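Local coordinates for CYCLIN domain-containing protein (Chaetomium thermophilum, PDB 6Z3U) that probably serves as the cyclin H-type regulatory subunit of the CDK-activating kinase complex, helping to switch on its cyclin-dependent kinase partner, at residues E19-S24 against G178-L183; D108-T113 against E147-S152; S126-P131 against N358-P363; P207-A212 against L246-L251. All coordinates share one frame; numbering follows the deposited sequence.

Contact 1 (E19-S24 against G178-L183)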
loop_
_atom_site.group_PDB
_atom_site.type_symbol
_atom_site.label_atom_id
_atom_site.label_comp_id
_atom_site.label_asym_id
_atom_site.label_seq_id
_atom_site.Cartn_x
_atom_site.Cartn_y
_atom_site.Cartn_z
ATOM N N GLU A 19 2.081 12.808 8.025
ATOM C CA GLU A 19 1.441 13.135 9.293
ATOM C C GLU A 19 2.096 12.417 10.466
ATOM O O GLU A 19 2.057 12.919 11.594
ATOM C CB GLU A 19 -0.051 12.797 9.228
ATOM C CG GLU A 19 -0.370 11.304 9.201
ATOM C CD GLU A 19 -1.851 11.015 9.394
ATOM O OE1 GLU A 19 -2.679 11.628 8.683
ATOM O OE2 GLU A 19 -2.185 10.175 10.258
ATOM N N LEU A 20 2.704 11.258 10.224
ATOM C CA LEU A 20 3.226 10.408 11.289
ATOM C C LEU A 20 4.741 10.311 11.320
ATOM O O LEU A 20 5.320 10.235 12.405
ATOM C CB LEU A 20 2.644 8.996 11.159
ATOM C CG LEU A 20 1.617 8.537 12.196
ATOM C CD1 LEU A 20 0.478 9.521 12.387
ATOM C CD2 LEU A 20 1.070 7.179 11.767
ATOM N N TRP A 21 5.404 10.302 10.166
ATOM C CA TRP A 21 6.839 10.053 10.092
ATOM C C TRP A 21 7.544 11.145 9.304
ATOM O O TRP A 21 8.442 10.880 8.498
ATOM C CB TRP A 21 7.116 8.680 9.488
ATOM C CG TRP A 21 6.572 7.566 10.318
ATOM C CD1 TRP A 21 5.469 6.809 10.055
ATOM C CD2 TRP A 21 7.099 7.090 11.560
ATOM N NE1 TRP A 21 5.281 5.885 11.053
ATOM C CE2 TRP A 21 6.269 6.038 11.990
ATOM C CE3 TRP A 21 8.196 7.451 12.349
ATOM C CZ2 TRP A 21 6.501 5.341 13.174
ATOM C CZ3 TRP A 21 8.424 6.758 13.522
ATOM C CH2 TRP A 21 7.581 5.715 13.923
ATOM N N SER A 22 7.146 12.395 9.529
ATOM C CA SER A 22 7.840 13.554 8.980
ATOM C C SER A 22 7.912 14.604 10.075
ATOM O O SER A 22 6.876 15.049 10.577
ATOM C CB SER A 22 7.129 14.104 7.740
ATOM O OG SER A 22 7.260 13.221 6.636
ATOM N N PHE A 23 9.132 14.985 10.453
ATOM C CA PHE A 23 9.354 15.932 11.533
ATOM C C PHE A 23 10.493 16.865 11.152
ATOM O O PHE A 23 11.144 16.700 10.117
ATOM C CB PHE A 23 9.687 15.222 12.851
ATOM C CG PHE A 23 9.044 13.874 12.994
ATOM C CD1 PHE A 23 7.749 13.756 13.470
ATOM C CD2 PHE A 23 9.741 12.722 12.667
ATOM C CE1 PHE A 23 7.156 12.515 13.605
ATOM C CE2 PHE A 23 9.155 11.477 12.803
ATOM C CZ PHE A 23 7.862 11.373 13.275
ATOM N N SER A 24 10.724 17.855 12.003
ATOM C CA SER A 24 11.889 18.710 11.885
ATOM C C SER A 24 13.080 18.070 12.599
ATOM O O SER A 24 12.897 17.271 13.523
ATOM C CB SER A 24 11.605 20.081 12.491
ATOM O OG SER A 24 11.475 19.998 13.901
ATOM N N GLY A 178 5.630 -0.711 16.309
ATOM C CA GLY A 178 6.663 0.308 16.366
ATOM C C GLY A 178 6.534 1.340 15.264
ATOM O O GLY A 178 6.705 2.539 15.500
ATOM N N ILE A 179 6.220 0.893 14.046
ATOM C CA ILE A 179 6.079 1.793 12.906
ATOM C C ILE A 179 4.676 2.388 12.901
ATOM O O ILE A 179 4.280 3.068 11.947
ATOM C CB ILE A 179 6.382 1.072 11.579
ATOM C CG1 ILE A 179 5.394 -0.072 11.336
ATOM C CG2 ILE A 179 7.809 0.546 11.582
ATOM C CD1 ILE A 179 5.538 -0.718 9.973
ATOM N N ARG A 180 3.914 2.127 13.961
ATOM C CA ARG A 180 2.603 2.743 14.154
ATOM C C ARG A 180 1.635 2.351 13.040
ATOM O O ARG A 180 0.784 3.140 12.622
ATOM C CB ARG A 180 2.730 4.264 14.255
ATOM C CG ARG A 180 3.478 4.733 15.496
ATOM C CD ARG A 180 3.239 6.208 15.760
ATOM N NE ARG A 180 1.851 6.469 16.132
ATOM C CZ ARG A 180 1.326 7.682 16.264
ATOM N NH1 ARG A 180 0.052 7.820 16.605
ATOM N NH2 ARG A 180 2.070 8.759 16.050
ATOM N N PHE A 181 1.753 1.115 12.561
ATOM C CA PHE A 181 0.811 0.543 11.605
ATOM C C PHE A 181 0.796 1.290 10.276
ATOM O O PHE A 181 -0.157 1.166 9.502
ATOM C CB PHE A 181 -0.603 0.506 12.196
ATOM C CG PHE A 181 -0.681 -0.161 13.539
ATOM C CD1 PHE A 181 -0.808 -1.536 13.636
ATOM C CD2 PHE A 181 -0.621 0.585 14.704
ATOM C CE1 PHE A 181 -0.880 -2.155 14.868
ATOM C CE2 PHE A 181 -0.692 -0.029 15.941
ATOM C CZ PHE A 181 -0.822 -1.400 16.023
ATOM N N ALA A 182 1.832 2.075 9.995
ATOM C CA ALA A 182 1.949 2.810 8.736
ATOM C C ALA A 182 2.794 1.970 7.783
ATOM O O ALA A 182 4.020 1.923 7.901
ATOM C CB ALA A 182 2.560 4.188 8.967
ATOM N N LEU A 183 2.130 1.304 6.837
ATOM C CA LEU A 183 2.794 0.390 5.915
ATOM C C LEU A 183 3.065 0.998 4.545
ATOM O O LEU A 183 3.812 0.400 3.761
ATOM C CB LEU A 183 1.955 -0.881 5.744
ATOM C CG LEU A 183 2.151 -1.968 6.803
ATOM C CD1 LEU A 183 2.147 -1.387 8.203
ATOM C CD2 LEU A 183 1.076 -3.030 6.668
#
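G178, the last residue of helix 172-178, turns its carbonyl to the W21 indole: G178 O lies near the ring plane at the edge, 3.6 Å from W21 CZ2, and is also hydrogen-bonded to T124 OG1. I179 O is the polar centre. W21 NE1 donates to I179 O over 3.1 Å in a bent bond (136° at the hydrogen), arriving 47° out of the carbonyl plane, while A182 N meets I179 O from the opposite face at 3.3 Å. That second bond closes a type I' turn whose R180 is also the C-prime residue of the Schellman motif ending helix 172-178. R180 crosses L20 at a slant: its CG passes 3.9 Å from W21 CZ2, and a bend at chi3 (67°) lays one guanidinium face against L20 CG, 3.9 Å from R180 NH2. A182 CB then fills the pyrrole edge in the ring plane, 3.8 Å from W21 NE1, with L20 CD2 alongside. Helix 108-124 packs on the indole through R120, I123 and T124, and M84 of the kinase chain packs on R180. With a phenylalanine at W21 the indole N-H is gone, and I179 O would probably lose the one donor that 19-24 offers it. The chemistry implies a turn tied to the N-terminal loop by one bent hydrogen bond, set among apolar contacts and those of the R180 chain and guanidinium face.

Contact 2 (D108-T113 against E147-S152); sequences DEIKAT and EGAFPS
The Schellman ending of helix 132-146 presents E147 to the first turns of helix 108-124, where its side chain reaches T113 and E109. E147 OE2 stands 2.7 Å from T113 OG1, a hydrogen-bonding distance, and the two side chains approach from opposite directions. T113 OG1 also lies 3.0 Å from E109 O and is hydrogen-bonded to H187 NE2, so several polar groups converge on this hydroxyl. The bend of E147 at chi2 (-65°) turns the carboxylate aside, along the flank of helix 108-124, so that OE2 faces T113 OG1, while CB stays 3.9 Å from I110 CG1. The turn itself depends on G148, at whose backbone angles (phi 88°) any CB would collide with the carbonyl oxygen of E147; past it, A149 CB packs on I110 CD1 at 4.2 Å. Two acids meet here: E109 OE2 and E147 OE1 are 3.9 Å apart, their carboxylate planes turned by 63°, and R190, which forms a salt bridge with E109 OE2, probably eases the repulsion. T113 OG1 is likely to lose its partner on this loop if a leucine replaces E147. Farther along the same loop F150 packs on P136 of the kinase chain.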
loop_
_atom_site.group_PDB
_atom_site.type_symbol
_atom_site.label_atom_id
_atom_site.label_comp_id
_atom_site.label_asym_id
_atom_site.label_seq_id
_atom_site.Cartn_x
_atom_site.Cartn_y
_atom_site.Cartn_z
ATOM N N ASP A 108 14.682 -3.091 -5.047
ATOM C CA ASP A 108 15.056 -1.830 -4.416
ATOM C C ASP A 108 13.935 -1.298 -3.531
ATOM O O ASP A 108 14.192 -0.726 -2.467
ATOM C CB ASP A 108 15.428 -0.797 -5.481
ATOM C CG ASP A 108 16.768 -1.085 -6.138
ATOM O OD1 ASP A 108 17.515 -1.949 -5.631
ATOM O OD2 ASP A 108 17.075 -0.440 -7.165
ATOM N N GLU A 109 12.683 -1.458 -3.964
ATOM C CA GLU A 109 11.568 -0.970 -3.156
ATOM C C GLU A 109 11.446 -1.740 -1.849
ATOM O O GLU A 109 11.065 -1.159 -0.827
ATOM C CB GLU A 109 10.267 -1.059 -3.952
ATOM C CG GLU A 109 10.233 -0.171 -5.185
ATOM C CD GLU A 109 8.963 0.653 -5.272
ATOM O OE1 GLU A 109 9.044 1.894 -5.169
ATOM O OE2 GLU A 109 7.878 0.052 -5.432
ATOM N N ILE A 110 11.759 -3.037 -1.855
ATOM C CA ILE A 110 11.724 -3.811 -0.619
ATOM C C ILE A 110 12.824 -3.340 0.326
ATOM O O ILE A 110 12.575 -3.060 1.504
ATOM C CB ILE A 110 11.844 -5.316 -0.922
ATOM C CG1 ILE A 110 10.532 -5.841 -1.512
ATOM C CG2 ILE A 110 12.210 -6.087 0.339
ATOM C CD1 ILE A 110 10.579 -7.294 -1.952
ATOM N N LYS A 111 14.056 -3.248 -0.178
ATOM C CA LYS A 111 15.165 -2.776 0.645
ATOM C C LYS A 111 14.826 -1.450 1.311
ATOM O O LYS A 111 14.967 -1.294 2.528
ATOM C CB LYS A 111 16.422 -2.624 -0.211
ATOM C CG LYS A 111 16.911 -3.900 -0.862
ATOM C CD LYS A 111 18.081 -3.613 -1.792
ATOM C CE LYS A 111 18.552 -4.871 -2.497
ATOM N NZ LYS A 111 19.059 -4.582 -3.865
ATOM N N ALA A 112 14.367 -0.479 0.519
ATOM C CA ALA A 112 14.097 0.847 1.058
ATOM C C ALA A 112 12.988 0.807 2.100
ATOM O O ALA A 112 13.046 1.524 3.106
ATOM C CB ALA A 112 13.738 1.806 -0.077
ATOM N N THR A 113 11.965 -0.024 1.878
ATOM C CA THR A 113 10.882 -0.135 2.849
ATOM C C THR A 113 11.352 -0.821 4.125
ATOM O O THR A 113 11.025 -0.377 5.232
ATOM C CB THR A 113 9.709 -0.898 2.239
ATOM O OG1 THR A 113 9.118 -0.113 1.198
ATOM C CG2 THR A 113 8.661 -1.202 3.300
ATOM N N GLU A 147 5.378 -4.743 0.546
ATOM C CA GLU A 147 5.547 -4.473 -0.876
ATOM C C GLU A 147 4.955 -5.575 -1.747
ATOM O O GLU A 147 5.298 -5.679 -2.930
ATOM C CB GLU A 147 7.027 -4.276 -1.201
ATOM C CG GLU A 147 7.631 -3.043 -0.542
ATOM C CD GLU A 147 7.030 -1.748 -1.061
ATOM O OE1 GLU A 147 6.582 -1.723 -2.227
ATOM O OE2 GLU A 147 7.000 -0.757 -0.301
ATOM N N GLY A 148 4.074 -6.399 -1.189
ATOM C CA GLY A 148 3.367 -7.392 -1.965
ATOM C C GLY A 148 4.064 -8.723 -2.109
ATOM O O GLY A 148 3.577 -9.578 -2.858
ATOM N N ALA A 149 5.186 -8.931 -1.426
ATOM C CA ALA A 149 5.909 -10.197 -1.454
ATOM C C ALA A 149 5.694 -10.900 -0.119
ATOM O O ALA A 149 6.172 -10.433 0.919
ATOM C CB ALA A 149 7.395 -9.971 -1.727
ATOM N N PHE A 150 4.984 -12.029 -0.151
ATOM C CA PHE A 150 4.630 -12.791 1.045
ATOM C C PHE A 150 5.313 -14.150 0.957
ATOM O O PHE A 150 4.689 -15.150 0.574
ATOM C CB PHE A 150 3.115 -12.930 1.182
ATOM C CG PHE A 150 2.403 -11.617 1.338
ATOM C CD1 PHE A 150 2.220 -11.060 2.592
ATOM C CD2 PHE A 150 1.930 -10.932 0.231
ATOM C CE1 PHE A 150 1.572 -9.849 2.742
ATOM C CE2 PHE A 150 1.281 -9.720 0.376
ATOM C CZ PHE A 150 1.103 -9.180 1.635
ATOM N N PRO A 151 6.597 -14.221 1.295
ATOM C CA PRO A 151 7.317 -15.494 1.220
ATOM C C PRO A 151 7.024 -16.371 2.428
ATOM O O PRO A 151 6.466 -15.933 3.435
ATOM C CB PRO A 151 8.785 -15.058 1.197
ATOM C CG PRO A 151 8.795 -13.793 1.994
ATOM C CD PRO A 151 7.476 -13.113 1.717
ATOM N N SER A 152 7.421 -17.635 2.310
ATOM C CA SER A 152 7.308 -18.568 3.421
ATOM C C SER A 152 8.438 -18.301 4.406
ATOM O O SER A 152 9.601 -18.175 4.011
ATOM C CB SER A 152 7.359 -20.011 2.921
ATOM O OG SER A 152 7.116 -20.927 3.977
#

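Contact 3 (S126-P131 against N358-P363); sequences SIMTYP and NKCRDP
M128 and R361 bring their CA atoms to 4.8 Å, and one backbone bond joins the two loops there: D362 N donates to M128 O over 3.0 Å, 154° at the hydrogen. The M128 carbonyl is presented by a turn in which S126 OG accepts from M128 N at 2.9 Å, an ST turn. Of the side chains, the sulfurs come nearest each other: M128 SD lies 3.8 Å from C360 SG, a van der Waals contact of two polarisable atoms. C360 SG sits between its own backbone N and carbonyl carbon (chi1 71°), which directs it to the thioether. On the other side of the backbone bond, D362 CB lies 3.6 Å from M128 O and 4.0 Å from T129 O, while T129 CG2 covers one face of the Y130 ring. The D362 carboxylate has its polar partner outside this contact, OD1 accepting from D364 N, and R361 forms a cation-pi pair with W366. N36 and I43 of helix 25-48 pack on M128, and D79 of the kinase chain packs on T129 and Y130. The contact therefore joins the loop between helices 108-124 and 132-146 to the chain that follows helix 343-358. Its chemistry implies a junction held by one main-chain bond and filled in by sulfur and methylene groups, with the charged ends engaged by neighbours.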
loop_
_atom_site.group_PDB
_atom_site.type_symbol
_atom_site.label_atom_id
_atom_site.label_comp_id
_atom_site.label_asym_id
_atom_site.label_seq_id
_atom_site.Cartn_x
_atom_site.Cartn_y
_atom_site.Cartn_z
ATOM N N SER A 126 13.901 2.191 21.830
ATOM C CA SER A 126 15.333 2.317 22.046
ATOM C C SER A 126 16.042 1.014 21.719
ATOM O O SER A 126 15.469 -0.072 21.828
ATOM C CB SER A 126 15.629 2.719 23.492
ATOM O OG SER A 126 16.874 2.181 23.903
ATOM N N ILE A 127 17.309 1.131 21.310
ATOM C CA ILE A 127 18.125 -0.042 21.021
ATOM C C ILE A 127 18.369 -0.877 22.271
ATOM O O ILE A 127 18.641 -2.079 22.171
ATOM C CB ILE A 127 19.459 0.401 20.385
ATOM C CG1 ILE A 127 19.233 0.865 18.946
ATOM C CG2 ILE A 127 20.476 -0.729 20.416
ATOM C CD1 ILE A 127 19.074 -0.268 17.953
ATOM N N MET A 128 18.299 -0.265 23.453
ATOM C CA MET A 128 18.482 -0.990 24.703
ATOM C C MET A 128 17.258 -1.803 25.104
ATOM O O MET A 128 17.328 -2.542 26.093
ATOM C CB MET A 128 18.826 -0.009 25.827
ATOM C CG MET A 128 20.115 0.746 25.606
ATOM S SD MET A 128 20.497 1.878 26.952
ATOM C CE MET A 128 19.613 3.349 26.449
ATOM N N THR A 129 16.146 -1.684 24.374
ATOM C CA THR A 129 14.917 -2.405 24.684
ATOM C C THR A 129 14.742 -3.662 23.837
ATOM O O THR A 129 14.423 -4.727 24.374
ATOM C CB THR A 129 13.706 -1.483 24.495
ATOM O OG1 THR A 129 13.986 -0.203 25.075
ATOM C CG2 THR A 129 12.476 -2.073 25.163
ATOM N N TYR A 130 14.934 -3.560 22.522
ATOM C CA TYR A 130 14.767 -4.688 21.615
ATOM C C TYR A 130 16.024 -4.882 20.778
ATOM O O TYR A 130 16.676 -3.901 20.396
ATOM C CB TYR A 130 13.552 -4.477 20.701
ATOM C CG TYR A 130 12.251 -4.287 21.452
ATOM C CD1 TYR A 130 11.670 -5.337 22.153
ATOM C CD2 TYR A 130 11.602 -3.058 21.460
ATOM C CE1 TYR A 130 10.479 -5.170 22.839
ATOM C CE2 TYR A 130 10.411 -2.879 22.147
ATOM C CZ TYR A 130 9.853 -3.938 22.835
ATOM O OH TYR A 130 8.668 -3.765 23.518
ATOM N N PRO A 131 16.380 -6.126 20.461
ATOM C CA PRO A 131 17.695 -6.400 19.854
ATOM C C PRO A 131 17.749 -5.979 18.398
ATOM O O PRO A 131 17.015 -6.521 17.560
ATOM C CB PRO A 131 17.834 -7.925 19.991
ATOM C CG PRO A 131 16.439 -8.436 20.053
ATOM C CD PRO A 131 15.580 -7.351 20.645
ATOM N N ASN A 358 25.591 -4.728 25.890
ATOM C CA ASN A 358 25.390 -6.099 26.343
ATOM C C ASN A 358 25.177 -6.199 27.847
ATOM O O ASN A 358 24.708 -7.239 28.322
ATOM C CB ASN A 358 26.590 -6.954 25.928
ATOM C CG ASN A 358 26.395 -8.426 26.228
ATOM O OD1 ASN A 358 25.458 -9.054 25.738
ATOM N ND2 ASN A 358 27.293 -8.991 27.024
ATOM N N LYS A 359 25.508 -5.155 28.604
ATOM C CA LYS A 359 25.400 -5.191 30.055
ATOM C C LYS A 359 24.330 -4.259 30.608
ATOM O O LYS A 359 24.089 -4.273 31.820
ATOM C CB LYS A 359 26.759 -4.862 30.693
ATOM C CG LYS A 359 27.535 -3.731 30.029
ATOM C CD LYS A 359 28.976 -3.696 30.526
ATOM C CE LYS A 359 29.818 -2.709 29.734
ATOM N NZ LYS A 359 31.270 -2.859 30.011
ATOM N N CYS A 360 23.677 -3.460 29.765
ATOM C CA CYS A 360 22.615 -2.567 30.214
ATOM C C CYS A 360 21.304 -2.804 29.475
ATOM O O CYS A 360 20.378 -1.995 29.601
ATOM C CB CYS A 360 23.039 -1.105 30.051
ATOM S SG CYS A 360 23.110 -0.549 28.335
ATOM N N ARG A 361 21.203 -3.888 28.711
ATOM C CA ARG A 361 20.007 -4.163 27.932
ATOM C C ARG A 361 18.858 -4.619 28.831
ATOM O O ARG A 361 19.052 -5.057 29.969
ATOM C CB ARG A 361 20.292 -5.237 26.882
ATOM C CG ARG A 361 20.758 -6.562 27.469
ATOM C CD ARG A 361 21.097 -7.557 26.376
ATOM N NE ARG A 361 21.553 -8.840 26.904
ATOM C CZ ARG A 361 20.749 -9.767 27.417
ATOM N NH1 ARG A 361 19.442 -9.552 27.496
ATOM N NH2 ARG A 361 21.254 -10.908 27.862
ATOM N N ASP A 362 17.649 -4.507 28.301
ATOM C CA ASP A 362 16.459 -4.965 29.012
ATOM C C ASP A 362 16.506 -6.481 29.158
ATOM O O ASP A 362 16.638 -7.184 28.148
ATOM C CB ASP A 362 15.205 -4.538 28.255
ATOM C CG ASP A 362 13.940 -4.697 29.075
ATOM O OD1 ASP A 362 13.796 -5.731 29.760
ATOM O OD2 ASP A 362 13.086 -3.786 29.029
ATOM N N PRO A 363 16.406 -7.028 30.373
ATOM C CA PRO A 363 16.542 -8.486 30.520
ATOM C C PRO A 363 15.332 -9.276 30.048
ATOM O O PRO A 363 15.492 -10.435 29.644
ATOM C CB PRO A 363 16.775 -8.666 32.026
ATOM C CG PRO A 363 16.123 -7.485 32.647
ATOM C CD PRO A 363 16.284 -6.350 31.676
#

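Contact 4 (P207-A212 against L246-L251)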
loop_
_atom_site.group_PDB
_atom_site.type_symbol
_atom_site.label_atom_id
_atom_site.label_comp_id
_atom_site.label_asym_id
_atom_site.label_seq_id
_atom_site.Cartn_x
_atom_site.Cartn_y
_atom_site.Cartn_z
ATOM N N PRO A 207 21.485 12.661 -24.682
ATOM C CA PRO A 207 21.053 11.388 -24.078
ATOM C C PRO A 207 22.133 10.718 -23.246
ATOM O O PRO A 207 21.850 10.235 -22.142
ATOM C CB PRO A 207 20.654 10.539 -25.294
ATOM C CG PRO A 207 21.364 11.156 -26.451
ATOM C CD PRO A 207 21.420 12.622 -26.154
ATOM N N ALA A 208 23.369 10.664 -23.754
ATOM C CA ALA A 208 24.448 10.020 -23.011
ATOM C C ALA A 208 24.668 10.696 -21.664
ATOM O O ALA A 208 24.970 10.030 -20.667
ATOM C CB ALA A 208 25.735 10.037 -23.838
ATOM N N ARG A 209 24.532 12.023 -21.619
ATOM C CA ARG A 209 24.607 12.735 -20.349
ATOM C C ARG A 209 23.460 12.336 -19.431
ATOM O O ARG A 209 23.652 12.174 -18.220
ATOM C CB ARG A 209 24.592 14.242 -20.604
ATOM C CG ARG A 209 24.463 15.102 -19.357
ATOM C CD ARG A 209 24.271 16.565 -19.733
ATOM N NE ARG A 209 24.372 17.458 -18.581
ATOM C CZ ARG A 209 24.026 18.741 -18.594
ATOM N NH1 ARG A 209 23.546 19.295 -19.701
ATOM N NH2 ARG A 209 24.156 19.474 -17.496
ATOM N N LEU A 210 22.255 12.188 -19.990
ATOM C CA LEU A 210 21.099 11.812 -19.183
ATOM C C LEU A 210 21.277 10.427 -18.575
ATOM O O LEU A 210 20.957 10.209 -17.400
ATOM C CB LEU A 210 19.829 11.853 -20.032
ATOM C CG LEU A 210 18.981 13.124 -19.968
ATOM C CD1 LEU A 210 17.746 12.976 -20.847
ATOM C CD2 LEU A 210 18.583 13.450 -18.537
ATOM N N VAL A 211 21.770 9.472 -19.366
ATOM C CA VAL A 211 21.960 8.115 -18.861
ATOM C C VAL A 211 22.915 8.121 -17.675
ATOM O O VAL A 211 22.631 7.539 -16.622
ATOM C CB VAL A 211 22.462 7.192 -19.986
ATOM C CG1 VAL A 211 22.809 5.818 -19.432
ATOM C CG2 VAL A 211 21.420 7.081 -21.087
ATOM N N ALA A 212 24.062 8.792 -17.822
ATOM C CA ALA A 212 25.034 8.832 -16.736
ATOM C C ALA A 212 24.433 9.437 -15.473
ATOM O O ALA A 212 24.658 8.933 -14.367
ATOM C CB ALA A 212 26.270 9.620 -17.169
ATOM N N LEU A 246 23.226 15.920 -7.112
ATOM C CA LEU A 246 24.577 15.453 -6.830
ATOM C C LEU A 246 25.194 14.772 -8.044
ATOM O O LEU A 246 26.406 14.881 -8.266
ATOM C CB LEU A 246 24.554 14.496 -5.639
ATOM C CG LEU A 246 24.225 15.131 -4.287
ATOM C CD1 LEU A 246 23.709 14.086 -3.315
ATOM C CD2 LEU A 246 25.447 15.828 -3.717
ATOM N N ALA A 247 24.381 14.080 -8.845
ATOM C CA ALA A 247 24.896 13.404 -10.029
ATOM C C ALA A 247 25.166 14.387 -11.163
ATOM O O ALA A 247 26.170 14.261 -11.872
ATOM C CB ALA A 247 23.912 12.326 -10.484
ATOM N N ASP A 248 24.285 15.374 -11.343
ATOM C CA ASP A 248 24.447 16.357 -12.416
ATOM C C ASP A 248 23.632 17.592 -12.014
ATOM O O ASP A 248 22.436 17.672 -12.296
ATOM C CB ASP A 248 24.001 15.800 -13.755
ATOM C CG ASP A 248 24.410 16.676 -14.925
ATOM O OD1 ASP A 248 24.380 17.917 -14.786
ATOM O OD2 ASP A 248 24.766 16.120 -15.986
ATOM N N ARG A 249 24.302 18.542 -11.355
ATOM C CA ARG A 249 23.610 19.730 -10.862
ATOM C C ARG A 249 22.931 20.496 -11.990
ATOM O O ARG A 249 21.881 21.113 -11.776
ATOM C CB ARG A 249 24.592 20.642 -10.124
ATOM C CG ARG A 249 23.925 21.784 -9.364
ATOM C CD ARG A 249 24.938 22.814 -8.882
ATOM N NE ARG A 249 25.695 22.366 -7.715
ATOM C CZ ARG A 249 25.258 22.442 -6.460
ATOM N NH1 ARG A 249 26.024 22.014 -5.466
ATOM N NH2 ARG A 249 24.059 22.943 -6.195
ATOM N N GLY A 250 23.512 20.474 -13.190
ATOM C CA GLY A 250 22.911 21.190 -14.302
ATOM C C GLY A 250 21.518 20.692 -14.634
ATOM O O GLY A 250 20.601 21.486 -14.856
ATOM N N LEU A 251 21.341 19.369 -14.670
ATOM C CA LEU A 251 20.033 18.807 -14.988
ATOM C C LEU A 251 19.012 19.133 -13.904
ATOM O O LEU A 251 17.862 19.471 -14.208
ATOM C CB LEU A 251 20.146 17.294 -15.172
ATOM C CG LEU A 251 20.985 16.808 -16.355
ATOM C CD1 LEU A 251 21.061 15.290 -16.356
ATOM C CD2 LEU A 251 20.424 17.317 -17.672
#
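R209 grips the D248 carboxylate side-on with two nitrogens, one for each oxygen. R209 NE donates to D248 OD2 over 2.9 Å (160° at the hydrogen), and R209 NH2 to D248 OD1 over 3.1 Å (155°). Both oxygens are met on their syn sides, but the planes of guanidinium and carboxylate stand 38° apart, so the salt bridge is twisted rather than coplanar. The arginine gets there by running fully extended from CG to NE, with CG directed opposite the main-chain nitrogen. D248 OD1 has a second task. D248 separates helix 236-247 from helix 249-261 and is the N-cap of the latter, its OD1 accepting weakly from L251 N at 3.4 Å; the D248 side chain thus links a helix start to an arginine of helix 207-221, all within the cyclin C-terminal family region. The negative carboxylate at this helix start probably also interacts favourably with the helix dipole. L251 supplies the apolar side. Its CD2 lies over the centre of one R209 guanidinium face, 4.0 Å from R209 CZ, and its CD1 touches L210 CD2 at 3.8 Å. I196, L199 and S200 of helix 189-200 pack on L210, and A213 of helix 207-221 packs on L251. The neighbouring charge, R249, is paired away from this contact: its NH2 makes a salt bridge with E323 of helix 313-330.

How the contacts relate
Helix 108-124 links three of the four contacts: contact 2 lies on its first turns, W21 of contact 1 packs on its later ones, and the first loop of contact 3 follows its end. Along the chain, contact 2 is nested within the loop closed by contact 1, and contact 3 crosses both, since 126-131 lies within their loops and 358-363 far beyond them. Contact 4 falls inside the loop closed by contact 3. Centres of contacts 1 and 2 are 18 Å apart, those of contacts 3 and 4 about 45 Å, on opposite sides of the chain's centre. Contacts 1 to 3 have residues touching the kinase chain, whereas contact 4, in the C-terminal cyclin region, touches no other protein chain.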